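DUF1881 domain-containing protein (PDB 5Z6D) is of unknown function but joins a beta-gamma-crystallin domain to an Ig-like domain, whose shared interface renders the calcium-binding site inoperative. Local coordinates at residues I11-K16 and Y41-V46. The protein carries 1 engineered substitution. Numbering follows the deposited sequence.
Sequences IFYQKK and YFSVAV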
loop_
_atom_site.group_PDB
_atom_site.type_symbol
_atom_site.label_atom_id
_atom_site.label_comp_id
_atom_site.label_asym_id
_atom_site.label_seq_id
_atom_site.Cartn_x
_atom_site.Cartn_y
_atom_site.Cartn_z
ATOM N N ILE A 11 -18.939 -1.729 -8.833
ATOM C CA ILE A 11 -19.636 -0.608 -9.407
ATOM C C ILE A 11 -19.479 0.590 -8.517
ATOM O O ILE A 11 -19.789 0.536 -7.323
ATOM C CB ILE A 11 -21.147 -0.889 -9.611
ATOM C CG1 ILE A 11 -21.368 -2.228 -10.319
ATOM C CG2 ILE A 11 -21.779 0.256 -10.375
ATOM C CD1 ILE A 11 -22.820 -2.505 -10.655
ATOM N N PHE A 12 -18.981 1.672 -9.095
ATOM C CA PHE A 12 -18.862 2.920 -8.365
ATOM C C PHE A 12 -20.081 3.783 -8.629
ATOM O O PHE A 12 -20.515 3.942 -9.757
ATOM C CB PHE A 12 -17.590 3.662 -8.751
ATOM C CG PHE A 12 -16.357 3.141 -8.070
ATOM C CD1 PHE A 12 -16.025 3.561 -6.797
ATOM C CD2 PHE A 12 -15.519 2.238 -8.720
ATOM C CE1 PHE A 12 -14.883 3.080 -6.170
ATOM C CE2 PHE A 12 -14.375 1.755 -8.106
ATOM C CZ PHE A 12 -14.046 2.177 -6.839
ATOM N N TYR A 13 -20.633 4.354 -7.580
ATOM C CA TYR A 13 -21.808 5.164 -7.736
ATOM C C TYR A 13 -21.499 6.612 -7.402
ATOM O O TYR A 13 -20.734 6.926 -6.457
ATOM C CB TYR A 13 -22.943 4.633 -6.850
ATOM C CG TYR A 13 -23.362 3.201 -7.166
ATOM C CD1 TYR A 13 -24.378 2.930 -8.091
ATOM C CD2 TYR A 13 -22.751 2.126 -6.535
ATOM C CE1 TYR A 13 -24.751 1.617 -8.374
ATOM C CE2 TYR A 13 -23.108 0.823 -6.812
ATOM C CZ TYR A 13 -24.112 0.568 -7.726
ATOM O OH TYR A 13 -24.460 -0.746 -7.983
ATOM N N GLN A 14 -22.147 7.472 -8.187
ATOM C CA GLN A 14 -22.098 8.913 -8.052
ATOM C C GLN A 14 -22.697 9.420 -6.738
ATOM O O GLN A 14 -22.246 10.427 -6.195
ATOM C CB GLN A 14 -22.818 9.533 -9.255
ATOM C CG GLN A 14 -23.578 10.809 -8.991
ATOM C CD GLN A 14 -24.696 11.020 -9.997
ATOM O OE1 GLN A 14 -25.557 10.158 -10.181
ATOM N NE2 GLN A 14 -24.681 12.166 -10.661
ATOM N N LYS A 15 -23.705 8.726 -6.216
ATOM C CA LYS A 15 -24.273 9.110 -4.929
ATOM C C LYS A 15 -23.997 8.051 -3.864
ATOM O O LYS A 15 -23.563 6.938 -4.190
ATOM C CB LYS A 15 -25.777 9.352 -5.062
ATOM C CG LYS A 15 -26.170 10.057 -6.350
ATOM C CD LYS A 15 -27.280 11.065 -6.114
ATOM C CE LYS A 15 -28.086 11.309 -7.382
ATOM N NZ LYS A 15 -28.883 10.109 -7.771
ATOM N N LYS A 16 -24.232 8.406 -2.604
ATOM C CA LYS A 16 -24.063 7.465 -1.501
ATOM C C LYS A 16 -25.139 6.375 -1.559
ATOM O O LYS A 16 -26.124 6.509 -2.275
ATOM C CB LYS A 16 -24.112 8.190 -0.156
ATOM C CG LYS A 16 -22.980 9.178 0.066
ATOM C CD LYS A 16 -23.130 9.916 1.379
ATOM C CE LYS A 16 -21.921 10.813 1.632
ATOM N NZ LYS A 16 -21.966 11.483 2.949
ATOM N N TYR A 41 -17.284 9.692 -7.390
ATOM C CA TYR A 41 -17.873 8.544 -6.696
ATOM C C TYR A 41 -18.029 8.700 -5.198
ATOM O O TYR A 41 -17.115 9.135 -4.494
ATOM C CB TYR A 41 -17.043 7.296 -6.976
ATOM C CG TYR A 41 -16.929 6.986 -8.437
ATOM C CD1 TYR A 41 -18.026 7.097 -9.275
ATOM C CD2 TYR A 41 -15.720 6.590 -8.982
ATOM C CE1 TYR A 41 -17.923 6.814 -10.618
ATOM C CE2 TYR A 41 -15.607 6.307 -10.318
ATOM C CZ TYR A 41 -16.712 6.421 -11.130
ATOM O OH TYR A 41 -16.602 6.134 -12.468
ATOM N N PHE A 42 -19.210 8.320 -4.719
ATOM C CA PHE A 42 -19.566 8.410 -3.307
ATOM C C PHE A 42 -19.881 7.044 -2.685
ATOM O O PHE A 42 -19.991 6.934 -1.454
ATOM C CB PHE A 42 -20.779 9.330 -3.123
ATOM C CG PHE A 42 -20.432 10.779 -2.949
ATOM C CD1 PHE A 42 -19.117 11.187 -2.817
ATOM C CD2 PHE A 42 -21.437 11.737 -2.893
ATOM C CE1 PHE A 42 -18.804 12.521 -2.641
ATOM C CE2 PHE A 42 -21.131 13.073 -2.718
ATOM C CZ PHE A 42 -19.811 13.465 -2.592
ATOM N N SER A 43 -20.066 6.014 -3.506
ATOM C CA SER A 43 -20.212 4.681 -2.902
ATOM C C SER A 43 -19.709 3.615 -3.852
ATOM O O SER A 43 -19.454 3.897 -5.019
ATOM C CB SER A 43 -21.671 4.402 -2.484
ATOM O OG SER A 43 -22.575 4.560 -3.569
ATOM N N VAL A 44 -19.526 2.396 -3.358
ATOM C CA VAL A 44 -19.001 1.339 -4.230
ATOM C C VAL A 44 -19.530 -0.040 -3.826
ATOM O O VAL A 44 -19.442 -0.449 -2.664
ATOM C CB VAL A 44 -17.449 1.331 -4.243
ATOM C CG1 VAL A 44 -16.865 1.120 -2.839
ATOM C CG2 VAL A 44 -16.917 0.279 -5.236
ATOM N N ALA A 45 -20.115 -0.732 -4.802
ATOM C CA ALA A 45 -20.520 -2.120 -4.630
ATOM C C ALA A 45 -19.400 -3.021 -5.091
ATOM O O ALA A 45 -18.857 -2.838 -6.186
ATOM C CB ALA A 45 -21.795 -2.411 -5.405
ATOM N N VAL A 46 -19.053 -3.996 -4.264
ATOM C CA VAL A 46 -17.924 -4.860 -4.566
ATOM C C VAL A 46 -18.379 -6.286 -4.763
ATOM O O VAL A 46 -19.021 -6.867 -3.896
ATOM C CB VAL A 46 -16.876 -4.811 -3.452
ATOM C CG1 VAL A 46 -15.735 -5.790 -3.740
ATOM C CG2 VAL A 46 -16.355 -3.394 -3.309
#
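Ile11 pairs with Ala45 through two backbone hydrogen bonds, Ile11 N to Ala45 O at 2.9 Å and Ala45 N to Ile11 O at 2.8 Å, joining antiparallel strands 9-13 and 43-46 in a three-stranded sheet of the beta-gamma-crystallin domain. At the next, non-hydrogen-bonded pair, Val44 lays CG2 over one face of the Phe12 ring, 3.7 Å from its centroid, while Phe12 CB sits almost centrally over the Tyr41 ring, 3.3 Å from that centroid. The Phe12 and Tyr41 rings are nearly parallel (23°) but slid apart, so it is methylene rather than ring that covers one face of Tyr41. The Tyr41 hydroxyl hydrogen-bonds Asp23 and Tyr25; an alanine in place of Tyr41 would probably uncover the Phe12 methylene and leave Asp23 and Tyr25 without this partner. Tyr13 meets the Ala45 methyl with its ring edge, CE2 to CB 3.8 Å. Phe42 and Ser43 both face Tyr13, a classic beta bulge, and Tyr13 O accepts from Phe42 N (2.7 Å) and Ser43 N (3.2 Å). Beyond it Lys15 O receives Ser43 OG at 2.6 Å; chi1 of 55° tucks that hydroxyl between its own N and carbonyl carbon, where it is also hydrogen-bonded with Phe18 N. Lys16 rests CG against Phe42 CB while its amine pairs with Asp73. Regular pairing thus gives way to a bulge and a serine hydroxyl with two hydrogen-bond partners, polar links that fix the turn beside the apolar packing of Phe12, Val44 and Tyr41.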